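Local coordinates for protein arginase (Glaciozyma antarctica, PDB 5YNL) that probably catalyses the manganese-dependent hydrolysis of L-arginine to L-ornithine and urea, at residues 174-184 with 228-239; 154-163 with 194-202. One frame throughout, in Å; residues are numbered along the deposited sequence.

Contact 1: residues 174-184 with 228-239; sequences LIWVDAHADIN and IVYIGLRDIDAG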
ATOM      1  N   LEU A 174       6.744   2.209  -5.521  1.00 31.17           N
ATOM      2  CA  LEU A 174       5.486   2.200  -4.783  1.00 29.77           C
ATOM      3  C   LEU A 174       4.288   2.269  -5.708  1.00 28.05           C
ATOM      4  O   LEU A 174       4.168   3.205  -6.526  1.00 28.46           O
ATOM      5  CB  LEU A 174       5.440   3.364  -3.792  1.00 31.36           C
ATOM      6  CG  LEU A 174       4.147   3.720  -3.028  1.00 31.56           C
ATOM      7  CD1 LEU A 174       3.604   2.549  -2.214  1.00 31.96           C
ATOM      8  CD2 LEU A 174       4.385   4.933  -2.117  1.00 33.80           C
ATOM      9  N   ILE A 175       3.394   1.288  -5.585  1.00 26.79           N
ATOM     10  CA  ILE A 175       2.169   1.304  -6.380  1.00 25.91           C
ATOM     11  C   ILE A 175       1.014   1.584  -5.439  1.00 27.30           C
ATOM     12  O   ILE A 175       0.756   0.834  -4.492  1.00 27.85           O
ATOM     13  CB  ILE A 175       1.963  -0.016  -7.125  1.00 23.82           C
ATOM     14  CG1 ILE A 175       3.111  -0.214  -8.108  1.00 24.06           C
ATOM     15  CG2 ILE A 175       0.614  -0.035  -7.902  1.00 22.32           C
ATOM     16  CD1 ILE A 175       2.986  -1.481  -8.873  1.00 22.69           C
ATOM     17  N   TRP A 176       0.335   2.689  -5.683  1.00 25.59           N
ATOM     18  CA  TRP A 176      -0.601   3.196  -4.710  1.00 27.67           C
ATOM     19  C   TRP A 176      -1.978   3.058  -5.347  1.00 25.52           C
ATOM     20  O   TRP A 176      -2.252   3.651  -6.401  1.00 23.26           O
ATOM     21  CB  TRP A 176      -0.256   4.652  -4.439  1.00 29.54           C
ATOM     22  CG  TRP A 176      -1.028   5.330  -3.370  1.00 33.17           C
ATOM     23  CD1 TRP A 176      -2.315   5.802  -3.443  1.00 33.60           C
ATOM     24  CD2 TRP A 176      -0.536   5.705  -2.082  1.00 36.64           C
ATOM     25  NE1 TRP A 176      -2.656   6.415  -2.256  1.00 38.12           N
ATOM     26  CE2 TRP A 176      -1.584   6.367  -1.407  1.00 40.14           C
ATOM     27  CE3 TRP A 176       0.679   5.521  -1.424  1.00 36.76           C
ATOM     28  CZ2 TRP A 176      -1.446   6.839  -0.097  1.00 44.50           C
ATOM     29  CZ3 TRP A 176       0.815   5.990  -0.135  1.00 40.20           C
ATOM     30  CH2 TRP A 176      -0.237   6.644   0.516  1.00 44.30           C
ATOM     31  N   VAL A 177      -2.830   2.243  -4.735  1.00 26.45           N
ATOM     32  CA  VAL A 177      -4.160   1.999  -5.270  1.00 23.07           C
ATOM     33  C   VAL A 177      -5.208   2.648  -4.361  1.00 24.50           C
ATOM     34  O   VAL A 177      -5.394   2.251  -3.198  1.00 27.59           O
ATOM     35  CB  VAL A 177      -4.421   0.493  -5.438  1.00 20.58           C
ATOM     36  CG1 VAL A 177      -5.834   0.252  -6.024  1.00 18.07           C
ATOM     37  CG2 VAL A 177      -3.335  -0.146  -6.336  1.00 20.47           C
ATOM     38  N   ASP A 178      -5.888   3.665  -4.893  1.00 26.65           N
ATOM     39  CA  ASP A 178      -6.739   4.530  -4.073  1.00 28.89           C
ATOM     40  C   ASP A 178      -7.527   5.440  -4.991  1.00 28.00           C
ATOM     41  O   ASP A 178      -7.098   5.730  -6.116  1.00 27.09           O
ATOM     42  CB  ASP A 178      -5.869   5.377  -3.120  1.00 34.34           C
ATOM     43  CG  ASP A 178      -6.646   5.930  -1.925  1.00 39.21           C
ATOM     44  OD1 ASP A 178      -7.678   6.598  -2.146  1.00 37.61           O
ATOM     45  OD2 ASP A 178      -6.229   5.706  -0.767  1.00 45.04           O
ATOM     46  N   ALA A 179      -8.698   5.854  -4.515  1.00 35.24           N
ATOM     47  CA  ALA A 179      -9.509   6.837  -5.222  1.00 35.70           C
ATOM     48  C   ALA A 179      -8.905   8.218  -5.014  1.00 37.87           C
ATOM     49  O   ALA A 179      -9.228   9.167  -5.738  1.00 38.71           O
ATOM     50  CB  ALA A 179     -10.940   6.801  -4.707  1.00 36.39           C
ATOM     51  N   HIS A 180      -8.035   8.321  -4.007  1.00 42.99           N
ATOM     52  CA  HIS A 180      -7.463   9.599  -3.589  1.00 45.77           C
ATOM     53  C   HIS A 180      -5.955   9.621  -3.723  1.00 45.92           C
ATOM     54  O   HIS A 180      -5.287   8.636  -3.425  1.00 46.13           O
ATOM     55  CB  HIS A 180      -7.807   9.868  -2.126  1.00 49.82           C
ATOM     56  CG  HIS A 180      -9.239   9.638  -1.793  1.00 49.81           C
ATOM     57  ND1 HIS A 180     -10.272  10.252  -2.480  1.00 48.28           N
ATOM     58  CD2 HIS A 180      -9.826   8.861  -0.854  1.00 52.50           C
ATOM     59  CE1 HIS A 180     -11.423   9.867  -1.970  1.00 48.71           C
ATOM     60  NE2 HIS A 180     -11.182   9.020  -0.979  1.00 50.55           N
ATOM     61  N   ALA A 181      -5.419  10.766  -4.129  1.00 46.96           N
ATOM     62  CA  ALA A 181      -3.970  10.928  -4.257  1.00 46.96           C
ATOM     63  C   ALA A 181      -3.272  11.107  -2.904  1.00 49.54           C
ATOM     64  O   ALA A 181      -2.079  10.834  -2.793  1.00 49.27           O
ATOM     65  CB  ALA A 181      -3.623  12.082  -5.213  1.00 47.17           C
ATOM     66  N   ASP A 182      -4.012  11.562  -1.890  1.00 50.05           N
ATOM     67  CA  ASP A 182      -3.450  11.788  -0.548  1.00 54.29           C
ATOM     68  C   ASP A 182      -2.087  12.528  -0.568  1.00 52.67           C
ATOM     69  O   ASP A 182      -1.165  12.186   0.184  1.00 53.86           O
ATOM     70  CB  ASP A 182      -3.324  10.455   0.217  1.00 57.45           C
ATOM     71  CG  ASP A 182      -4.669   9.806   0.518  1.00 60.21           C
ATOM     72  OD1 ASP A 182      -5.700  10.504   0.506  1.00 60.17           O
ATOM     73  OD2 ASP A 182      -4.693   8.588   0.795  1.00 62.19           O
ATOM     74  N   ILE A 183      -1.956  13.535  -1.427  1.00 60.88           N
ATOM     75  CA  ILE A 183      -0.652  14.163  -1.616  1.00 60.93           C
ATOM     76  C   ILE A 183      -0.564  15.599  -1.100  1.00 64.08           C
ATOM     77  O   ILE A 183       0.446  16.274  -1.301  1.00 65.63           O
ATOM     78  CB  ILE A 183      -0.182  14.066  -3.098  1.00 59.79           C
ATOM     79  CG1 ILE A 183       1.347  14.031  -3.189  1.00 60.42           C
ATOM     80  CG2 ILE A 183      -0.760  15.190  -3.940  1.00 61.19           C
ATOM     81  CD1 ILE A 183       1.840  13.568  -4.528  1.00 59.20           C
ATOM     82  N   ASN A 184      -1.603  16.055  -0.410  1.00 72.52           N
ATOM     83  CA  ASN A 184      -1.607  17.417   0.122  1.00 75.81           C
ATOM     84  C   ASN A 184      -0.482  17.725   1.099  1.00 77.54           C
ATOM     85  O   ASN A 184      -0.188  16.932   1.991  1.00 76.82           O
ATOM     86  CB  ASN A 184      -2.941  17.747   0.792  1.00 77.06           C
ATOM     87  CG  ASN A 184      -3.777  18.690  -0.032  1.00 78.38           C
ATOM     88  OD1 ASN A 184      -3.320  19.207  -1.050  1.00 78.61           O
ATOM     89  ND2 ASN A 184      -4.999  18.938   0.409  1.00 79.56           N
ATOM     90  N   ILE A 228       6.763   6.500  -7.572  1.00 39.29           N
ATOM     91  CA  ILE A 228       5.360   6.265  -7.227  1.00 37.52           C
ATOM     92  C   ILE A 228       4.445   6.292  -8.450  1.00 37.02           C
ATOM     93  O   ILE A 228       4.652   7.100  -9.367  1.00 37.42           O
ATOM     94  CB  ILE A 228       4.845   7.235  -6.113  1.00 37.03           C
ATOM     95  CG1 ILE A 228       3.334   7.042  -5.861  1.00 35.32           C
ATOM     96  CG2 ILE A 228       5.219   8.682  -6.419  1.00 38.35           C
ATOM     97  CD1 ILE A 228       2.758   7.869  -4.694  1.00 35.15           C
ATOM     98  N   VAL A 229       3.459   5.381  -8.471  1.00 32.72           N
ATOM     99  CA  VAL A 229       2.416   5.399  -9.490  1.00 29.98           C
ATOM    100  C   VAL A 229       1.045   5.159  -8.852  1.00 27.02           C
ATOM    101  O   VAL A 229       0.910   4.363  -7.899  1.00 26.62           O
ATOM    102  CB  VAL A 229       2.730   4.425 -10.679  1.00 29.12           C
ATOM    103  CG1 VAL A 229       2.701   2.970 -10.229  1.00 26.13           C
ATOM    104  CG2 VAL A 229       1.769   4.639 -11.841  1.00 24.96           C
ATOM    105  N   TYR A 230       0.042   5.879  -9.354  1.00 29.17           N
ATOM    106  CA  TYR A 230      -1.307   5.838  -8.814  1.00 27.78           C
ATOM    107  C   TYR A 230      -2.241   5.114  -9.795  1.00 25.26           C
ATOM    108  O   TYR A 230      -2.236   5.386 -11.012  1.00 24.90           O
ATOM    109  CB  TYR A 230      -1.831   7.260  -8.611  1.00 29.24           C
ATOM    110  CG  TYR A 230      -1.258   8.024  -7.442  1.00 31.90           C
ATOM    111  CD1 TYR A 230      -1.739   7.829  -6.158  1.00 32.51           C
ATOM    112  CD2 TYR A 230      -0.267   8.973  -7.622  1.00 33.52           C
ATOM    113  CE1 TYR A 230      -1.232   8.535  -5.085  1.00 34.29           C
ATOM    114  CE2 TYR A 230       0.250   9.692  -6.544  1.00 35.35           C
ATOM    115  CZ  TYR A 230      -0.243   9.462  -5.282  1.00 35.57           C
ATOM    116  OH  TYR A 230       0.255  10.157  -4.203  1.00 36.96           O
ATOM    117  N   ILE A 231      -3.046   4.198  -9.264  1.00 21.25           N
ATOM    118  CA  ILE A 231      -4.042   3.479 -10.042  1.00 19.28           C
ATOM    119  C   ILE A 231      -5.352   3.566  -9.302  1.00 19.12           C
ATOM    120  O   ILE A 231      -5.402   3.212  -8.104  1.00 19.10           O
ATOM    121  CB  ILE A 231      -3.679   1.993 -10.157  1.00 17.69           C
ATOM    122  CG1 ILE A 231      -2.363   1.855 -10.929  1.00 18.14           C
ATOM    123  CG2 ILE A 231      -4.801   1.220 -10.847  1.00 16.22           C
ATOM    124  CD1 ILE A 231      -1.699   0.489 -10.835  1.00 17.20           C
ATOM    125  N   GLY A 232      -6.413   3.994 -10.001  1.00 30.25           N
ATOM    126  CA  GLY A 232      -7.762   4.013  -9.450  1.00 30.47           C
ATOM    127  C   GLY A 232      -8.281   5.391  -9.073  1.00 34.40           C
ATOM    128  O   GLY A 232      -9.407   5.528  -8.584  1.00 38.29           O
ATOM    129  N   LEU A 233      -7.463   6.418  -9.296  1.00 30.81           N
ATOM    130  CA  LEU A 233      -7.820   7.785  -8.913  1.00 35.22           C
ATOM    131  C   LEU A 233      -9.152   8.265  -9.527  1.00 35.68           C
ATOM    132  O   LEU A 233      -9.484   7.949 -10.691  1.00 32.44           O
ATOM    133  CB  LEU A 233      -6.697   8.759  -9.272  1.00 35.06           C
ATOM    134  CG  LEU A 233      -5.368   8.672  -8.512  1.00 36.10           C
ATOM    135  CD1 LEU A 233      -4.428   9.787  -9.002  1.00 36.72           C
ATOM    136  CD2 LEU A 233      -5.564   8.779  -7.006  1.00 39.70           C
ATOM    137  N   ARG A 234      -9.930   8.990  -8.726  1.00 57.44           N
ATOM    138  CA  ARG A 234     -11.131   9.643  -9.235  1.00 58.11           C
ATOM    139  C   ARG A 234     -11.395  10.982  -8.529  1.00 61.47           C
ATOM    140  O   ARG A 234     -11.402  12.023  -9.182  1.00 61.19           O
ATOM    141  CB  ARG A 234     -12.347   8.696  -9.263  1.00 58.61           C
ATOM    142  CG  ARG A 234     -12.944   8.364  -7.918  1.00 62.53           C
ATOM    143  CD  ARG A 234     -12.962   6.888  -7.682  1.00 62.16           C
ATOM    144  NE  ARG A 234     -14.312   6.400  -7.460  1.00 64.27           N
ATOM    145  CZ  ARG A 234     -14.611   5.372  -6.671  1.00 66.51           C
ATOM    146  NH1 ARG A 234     -13.636   4.736  -6.030  1.00 66.95           N
ATOM    147  NH2 ARG A 234     -15.877   4.979  -6.525  1.00 68.60           N
ATOM    148  N   ASP A 235     -11.571  10.978  -7.212  1.00 80.07           N
ATOM    149  CA  ASP A 235     -11.668  12.247  -6.494  1.00 84.23           C
ATOM    150  C   ASP A 235     -10.338  12.650  -5.857  1.00 82.06           C
ATOM    151  O   ASP A 235      -9.885  12.034  -4.889  1.00 81.19           O
ATOM    152  CB  ASP A 235     -12.797  12.259  -5.451  1.00 89.39           C
ATOM    153  CG  ASP A 235     -12.919  13.607  -4.738  1.00 94.36           C
ATOM    154  OD1 ASP A 235     -13.272  14.606  -5.401  1.00 97.08           O
ATOM    155  OD2 ASP A 235     -12.668  13.669  -3.516  1.00 95.14           O
ATOM    156  N   ILE A 236      -9.711  13.678  -6.418  1.00127.04           N
ATOM    157  CA  ILE A 236      -8.563  14.297  -5.775  1.00126.01           C
ATOM    158  C   ILE A 236      -9.017  14.773  -4.382  1.00130.47           C
ATOM    159  O   ILE A 236      -9.508  15.895  -4.201  1.00134.56           O
ATOM    160  CB  ILE A 236      -7.933  15.413  -6.675  1.00125.11           C
ATOM    161  CG1 ILE A 236      -6.911  14.806  -7.644  1.00119.95           C
ATOM    162  CG2 ILE A 236      -7.227  16.485  -5.865  1.00126.70           C
ATOM    163  CD1 ILE A 236      -7.504  14.048  -8.810  1.00118.45           C
ATOM    164  N   ASP A 237      -8.925  13.863  -3.413  1.00168.23           N
ATOM    165  CA  ASP A 237      -9.177  14.185  -2.011  1.00172.65           C
ATOM    166  C   ASP A 237      -7.845  14.504  -1.372  1.00172.66           C
ATOM    167  O   ASP A 237      -7.011  13.615  -1.178  1.00170.84           O
ATOM    168  CB  ASP A 237      -9.858  13.024  -1.278  1.00174.73           C
ATOM    169  CG  ASP A 237      -9.596  13.031   0.226  1.00179.09           C
ATOM    170  OD1 ASP A 237      -8.653  12.341   0.674  1.00178.52           O
ATOM    171  OD2 ASP A 237     -10.337  13.718   0.961  1.00183.39           O
ATOM    172  N   ALA A 238      -7.646  15.783  -1.070  1.00161.87           N
ATOM    173  CA  ALA A 238      -6.387  16.267  -0.523  1.00161.94           C
ATOM    174  C   ALA A 238      -5.183  15.728  -1.297  1.00157.25           C
ATOM    175  O   ALA A 238      -4.162  15.380  -0.715  1.00157.02           O
ATOM    176  CB  ALA A 238      -6.283  15.925   0.956  1.00165.89           C
ATOM    177  N   GLY A 239      -5.317  15.637  -2.614  1.00118.18           N
ATOM    178  CA  GLY A 239      -4.231  15.157  -3.444  1.00114.10           C
ATOM    179  C   GLY A 239      -4.081  16.018  -4.679  1.00111.94           C
ATOM    180  O   GLY A 239      -4.257  15.539  -5.798  1.00109.08           O
TER
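Parallel strands 174-177 and 228-231 lie side by side in the central sheet of the arginase fold, and the first runs out into the DAHAD sequence, Asp-178 to Asp-182, which in arginases supplies ligands to the binuclear manganese centre. The ladder runs from Val-229 N to Leu-174 O, through Trp-176 N to Val-229 O at 2.8 Å and Ile-231 N to Trp-176 O, to Asp-178 N and Ile-231 O. On one face of the sheet Tyr-230 turns its ring edge to the indole face of Trp-176, with CE1 of Tyr-230 3.4 Å from CD1 of Trp-176 and the planes at 64°. Tyr-230 CG, opposite the carbonyl carbon (chi1 -74°), carries the phenol OH on to Ala-181 O, a weak bond of 2.8 Å. Past the strands, His-180 ND1 gives a nearly straight bond, 3.0 Å, to Asp-235 O, which lies in the imidazole plane and fixes the ring's rotation. Ala-181 CB and Leu-233 CD2 pack at 4.2 Å. On the other face, Ile-175 CG1 and Val-229 CG1 meet at 3.8 Å. Helix 198-202, through Val-199, and helix 241-246, through Leu-244, pack against Tyr-230, while strand 281-286 pairs with 174-177 along its other edge.

Contact 2: residues 154-163 with 194-202; sequences DHSLAMGTVS and LHGCPVSFL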
ATOM      1  N   ASP A 154      -6.650   3.576   8.240  1.00 49.30           N
ATOM      2  CA  ASP A 154      -6.464   4.723   7.377  1.00 51.57           C
ATOM      3  C   ASP A 154      -5.256   4.620   6.454  1.00 51.60           C
ATOM      4  O   ASP A 154      -4.245   4.034   6.811  1.00 50.71           O
ATOM      5  CB  ASP A 154      -6.330   5.957   8.248  1.00 53.87           C
ATOM      6  CG  ASP A 154      -6.483   7.209   7.472  1.00 55.48           C
ATOM      7  OD1 ASP A 154      -7.646   7.631   7.303  1.00 55.54           O
ATOM      8  OD2 ASP A 154      -5.451   7.755   7.012  1.00 55.16           O
ATOM      9  N   HIS A 155      -5.363   5.198   5.265  1.00 46.54           N
ATOM     10  CA  HIS A 155      -4.247   5.175   4.329  1.00 45.79           C
ATOM     11  C   HIS A 155      -3.066   6.081   4.760  1.00 45.97           C
ATOM     12  O   HIS A 155      -1.929   5.862   4.335  1.00 42.71           O
ATOM     13  CB  HIS A 155      -4.712   5.449   2.887  1.00 43.16           C
ATOM     14  CG  HIS A 155      -3.878   4.758   1.842  1.00 37.89           C
ATOM     15  ND1 HIS A 155      -4.197   4.768   0.501  1.00 32.42           N
ATOM     16  CD2 HIS A 155      -2.732   4.045   1.953  1.00 35.97           C
ATOM     17  CE1 HIS A 155      -3.297   4.068  -0.170  1.00 29.36           C
ATOM     18  NE2 HIS A 155      -2.395   3.627   0.688  1.00 30.80           N
ATOM     19  N   SER A 156      -3.314   7.056   5.634  1.00 53.66           N
ATOM     20  CA  SER A 156      -2.210   7.861   6.172  1.00 51.64           C
ATOM     21  C   SER A 156      -1.161   6.982   6.852  1.00 49.86           C
ATOM     22  O   SER A 156       0.004   7.384   6.993  1.00 47.04           O
ATOM     23  CB  SER A 156      -2.700   8.963   7.128  1.00 52.88           C
ATOM     24  OG  SER A 156      -3.422   8.443   8.245  1.00 54.29           O
ATOM     25  N   LEU A 157      -1.581   5.783   7.267  1.00 46.17           N
ATOM     26  CA  LEU A 157      -0.679   4.793   7.860  1.00 43.89           C
ATOM     27  C   LEU A 157       0.423   4.379   6.873  1.00 41.00           C
ATOM     28  O   LEU A 157       1.460   3.818   7.291  1.00 39.07           O
ATOM     29  CB  LEU A 157      -1.450   3.556   8.304  1.00 44.29           C
ATOM     30  CG  LEU A 157      -2.156   3.529   9.653  1.00 44.90           C
ATOM     31  CD1 LEU A 157      -2.436   4.930  10.208  1.00 46.48           C
ATOM     32  CD2 LEU A 157      -3.441   2.737   9.524  1.00 45.00           C
ATOM     33  N   ALA A 158       0.201   4.654   5.581  1.00 45.87           N
ATOM     34  CA  ALA A 158       1.247   4.430   4.577  1.00 41.12           C
ATOM     35  C   ALA A 158       2.514   5.271   4.813  1.00 38.65           C
ATOM     36  O   ALA A 158       3.571   4.971   4.264  1.00 35.93           O
ATOM     37  CB  ALA A 158       0.732   4.606   3.165  1.00 40.08           C
ATOM     38  N   MET A 159       2.398   6.320   5.617  1.00 60.92           N
ATOM     39  CA  MET A 159       3.565   7.033   6.076  1.00 58.55           C
ATOM     40  C   MET A 159       4.500   6.052   6.772  1.00 56.71           C
ATOM     41  O   MET A 159       5.709   6.042   6.522  1.00 54.57           O
ATOM     42  CB  MET A 159       3.158   8.157   7.030  1.00 60.91           C
ATOM     43  CG  MET A 159       2.962   9.496   6.334  1.00 60.55           C
ATOM     44  SD  MET A 159       2.737  10.891   7.461  1.00 62.37           S
ATOM     45  CE  MET A 159       1.103  10.505   8.117  1.00 66.85           C
ATOM     46  N   GLY A 160       3.937   5.206   7.627  1.00 49.29           N
ATOM     47  CA  GLY A 160       4.747   4.248   8.357  1.00 47.48           C
ATOM     48  C   GLY A 160       5.196   3.080   7.501  1.00 44.74           C
ATOM     49  O   GLY A 160       6.396   2.772   7.421  1.00 44.65           O
ATOM     50  N   THR A 161       4.223   2.436   6.863  1.00 51.85           N
ATOM     51  CA  THR A 161       4.460   1.258   6.039  1.00 48.88           C
ATOM     52  C   THR A 161       5.534   1.506   4.959  1.00 46.16           C
ATOM     53  O   THR A 161       6.411   0.659   4.725  1.00 45.32           O
ATOM     54  CB  THR A 161       3.116   0.778   5.412  1.00 50.15           C
ATOM     55  OG1 THR A 161       3.196  -0.595   5.017  1.00 47.12           O
ATOM     56  CG2 THR A 161       2.787   1.583   4.227  1.00 50.45           C
ATOM     57  N   VAL A 162       5.485   2.676   4.325  1.00 37.78           N
ATOM     58  CA  VAL A 162       6.414   2.999   3.249  1.00 36.83           C
ATOM     59  C   VAL A 162       7.790   3.380   3.838  1.00 39.16           C
ATOM     60  O   VAL A 162       8.833   3.085   3.252  1.00 39.37           O
ATOM     61  CB  VAL A 162       5.840   4.127   2.344  1.00 36.48           C
ATOM     62  CG1 VAL A 162       6.900   4.704   1.410  1.00 36.50           C
ATOM     63  CG2 VAL A 162       4.651   3.636   1.548  1.00 35.71           C
ATOM     64  N   SER A 163       7.795   4.009   5.010  1.00 46.61           N
ATOM     65  CA  SER A 163       9.061   4.349   5.651  1.00 49.25           C
ATOM     66  C   SER A 163       9.861   3.092   5.985  1.00 49.76           C
ATOM     67  O   SER A 163      11.020   2.974   5.606  1.00 50.66           O
ATOM     68  CB  SER A 163       8.825   5.175   6.912  1.00 51.69           C
ATOM     69  OG  SER A 163       8.101   6.352   6.606  1.00 51.53           O
ATOM     70  N   LEU A 194      -4.836  14.412   8.584  1.00 94.05           N
ATOM     71  CA  LEU A 194      -3.552  13.953   8.066  1.00 91.46           C
ATOM     72  C   LEU A 194      -3.737  12.870   7.007  1.00 89.03           C
ATOM     73  O   LEU A 194      -2.767  12.404   6.409  1.00 86.70           O
ATOM     74  CB  LEU A 194      -2.679  13.433   9.209  1.00 90.84           C
ATOM     75  CG  LEU A 194      -1.659  14.394   9.831  1.00 93.10           C
ATOM     76  CD1 LEU A 194      -0.445  14.531   8.925  1.00 91.80           C
ATOM     77  CD2 LEU A 194      -2.271  15.758  10.112  1.00 95.91           C
ATOM     78  N   HIS A 195      -4.995  12.496   6.785  1.00102.58           N
ATOM     79  CA  HIS A 195      -5.402  11.441   5.861  1.00100.84           C
ATOM     80  C   HIS A 195      -4.966  11.697   4.419  1.00 99.21           C
ATOM     81  O   HIS A 195      -4.599  10.766   3.702  1.00 96.84           O
ATOM     82  CB  HIS A 195      -6.925  11.282   5.926  1.00102.69           C
ATOM     83  CG  HIS A 195      -7.440  10.035   5.279  1.00101.19           C
ATOM     84  ND1 HIS A 195      -8.783   9.742   5.203  1.00102.57           N
ATOM     85  CD2 HIS A 195      -6.795   9.008   4.679  1.00 98.37           C
ATOM     86  CE1 HIS A 195      -8.945   8.586   4.583  1.00100.51           C
ATOM     87  NE2 HIS A 195      -7.754   8.118   4.257  1.00 97.91           N
ATOM     88  N   GLY A 196      -5.012  12.955   3.991  1.00 61.71           N
ATOM     89  CA  GLY A 196      -4.629  13.291   2.631  1.00 60.24           C
ATOM     90  C   GLY A 196      -3.247  13.892   2.514  1.00 59.45           C
ATOM     91  O   GLY A 196      -2.957  14.581   1.544  1.00 59.08           O
ATOM     92  N   CYS A 197      -2.391  13.644   3.500  1.00 67.98           N
ATOM     93  CA  CYS A 197      -1.022  14.165   3.456  1.00 67.53           C
ATOM     94  C   CYS A 197       0.168  13.174   3.378  1.00 65.56           C
ATOM     95  O   CYS A 197       1.302  13.620   3.204  1.00 66.05           O
ATOM     96  CB  CYS A 197      -0.796  15.134   4.621  1.00 70.11           C
ATOM     97  SG  CYS A 197      -2.007  16.458   4.700  1.00 72.98           S
ATOM     98  N   PRO A 198      -0.071  11.848   3.486  1.00 51.72           N
ATOM     99  CA  PRO A 198       1.108  11.004   3.714  1.00 50.73           C
ATOM    100  C   PRO A 198       2.131  11.008   2.589  1.00 49.65           C
ATOM    101  O   PRO A 198       3.315  10.771   2.844  1.00 49.94           O
ATOM    102  CB  PRO A 198       0.510   9.592   3.825  1.00 48.86           C
ATOM    103  CG  PRO A 198      -0.722   9.639   3.002  1.00 48.28           C
ATOM    104  CD  PRO A 198      -1.279  11.024   3.269  1.00 51.05           C
ATOM    105  N   VAL A 199       1.691  11.249   1.362  1.00 54.19           N
ATOM    106  CA  VAL A 199       2.626  11.197   0.249  1.00 53.37           C
ATOM    107  C   VAL A 199       3.522  12.435   0.269  1.00 55.68           C
ATOM    108  O   VAL A 199       4.703  12.370  -0.070  1.00 56.20           O
ATOM    109  CB  VAL A 199       1.903  11.030  -1.102  1.00 51.67           C
ATOM    110  CG1 VAL A 199       2.892  10.649  -2.197  1.00 50.78           C
ATOM    111  CG2 VAL A 199       0.846   9.960  -0.992  1.00 50.18           C
ATOM    112  N   SER A 200       2.954  13.552   0.712  1.00 55.82           N
ATOM    113  CA  SER A 200       3.684  14.807   0.771  1.00 58.47           C
ATOM    114  C   SER A 200       4.863  14.741   1.747  1.00 60.11           C
ATOM    115  O   SER A 200       5.856  15.457   1.576  1.00 62.26           O
ATOM    116  CB  SER A 200       2.735  15.961   1.118  1.00 60.30           C
ATOM    117  OG  SER A 200       2.361  15.953   2.483  1.00 61.35           O
ATOM    118  N   PHE A 201       4.769  13.879   2.760  1.00 51.74           N
ATOM    119  CA  PHE A 201       5.868  13.718   3.718  1.00 53.48           C
ATOM    120  C   PHE A 201       6.912  12.762   3.133  1.00 52.31           C
ATOM    121  O   PHE A 201       8.110  12.991   3.243  1.00 54.19           O
ATOM    122  CB  PHE A 201       5.351  13.171   5.058  1.00 53.58           C
ATOM    123  CG  PHE A 201       4.553  14.166   5.876  1.00 55.67           C
ATOM    124  CD1 PHE A 201       3.230  14.470   5.555  1.00 54.86           C
ATOM    125  CD2 PHE A 201       5.117  14.765   6.999  1.00 58.70           C
ATOM    126  CE1 PHE A 201       2.495  15.378   6.319  1.00 57.13           C
ATOM    127  CE2 PHE A 201       4.387  15.679   7.769  1.00 60.92           C
ATOM    128  CZ  PHE A 201       3.075  15.983   7.425  1.00 60.17           C
ATOM    129  N   LEU A 202       6.446  11.671   2.519  1.00 49.13           N
ATOM    130  CA  LEU A 202       7.368  10.696   1.926  1.00 48.10           C
ATOM    131  C   LEU A 202       8.174  11.301   0.778  1.00 49.07           C
ATOM    132  O   LEU A 202       9.330  10.927   0.555  1.00 49.89           O
ATOM    133  CB  LEU A 202       6.610   9.466   1.454  1.00 44.96           C
ATOM    134  CG  LEU A 202       5.810   8.790   2.568  1.00 44.21           C
ATOM    135  CD1 LEU A 202       4.792   7.816   1.975  1.00 41.25           C
ATOM    136  CD2 LEU A 202       6.720   8.097   3.584  1.00 45.36           C
TER
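Asp-154 lays its carboxylate across the imidazole of His-195, with OD1 2.9 Å above the ring plane and over its centre. OD2 of Asp-154 comes to 3.0 Å from CD2 of His-195. No hydrogen bond joins the two, for the ring nitrogens do not point at the carboxylate, and the planes stand 61° apart. In Asp-154, CG opposite the backbone N (chi1 -165°) lets the carboxylate lie across the His-195 ring. Next along, Ser-156 CB rests 3.5 Å from Leu-194 O, and Met-159 crosses Pro-198 at about a right angle, CG of Met-159 to CB of Pro-198 at 3.5 Å. The bent end of Met-159 then sets SD over the face of Phe-201, a Met-aromatic contact with the sulfur 4.4 Å from the ring centroid. Leu-202 is a knob in the hole formed by Ala-158, Met-159, Val-162 and Ser-163, its CD1 3.8 Å from Val-162 CG1.

In the second shell, Ser-156 N donates to Asp-154 OD2 at 2.6 Å, an Asx turn that pins the carboxylate at the start of the helical run, while His-195 NE2 bonds to Glu-331. With an alanine at Asp-154, the Ser-156 amide would probably be left without this acceptor, and the His-195 ring, lacking the carboxylate over its face, would be held chiefly by Glu-331. Val-127 of helix 124-142 adds to the packing round Met-159 and Leu-194.

The histidine of the GGDHS sequence, here His-155, is probably a manganese ligand, as in other arginases, and Asp-154 and Ser-156 shape the turn that carries it. The carboxylate thus serves two neighbours, bonding within that turn and lying over an imidazole whose NE2 is left to Glu-331.

Overall arrangement
From the N terminus the chain meets 154-163 first, then 174-184, 194-202 and 228-239. The segments therefore alternate: contact 2 closes the loop from 154-163 to 194-202, contact 1 the one from 174-184 to 228-239, and the two loops cross. Helix 158-168 leads directly into strand 173-177. Contact 1 ties neighbouring strands of the sheet, and contact 2 ties helices lying over the Trp-176 face. They touch where Asp-178 OD2 meets His-155 ND1 at 2.6 Å, probably a hydrogen bond, and where His-155 stacks on Trp-176. Asn-184 O and Ser-200 OG make a second link, 2.8 Å apart, bringing the loop after the strand onto helix 198-202.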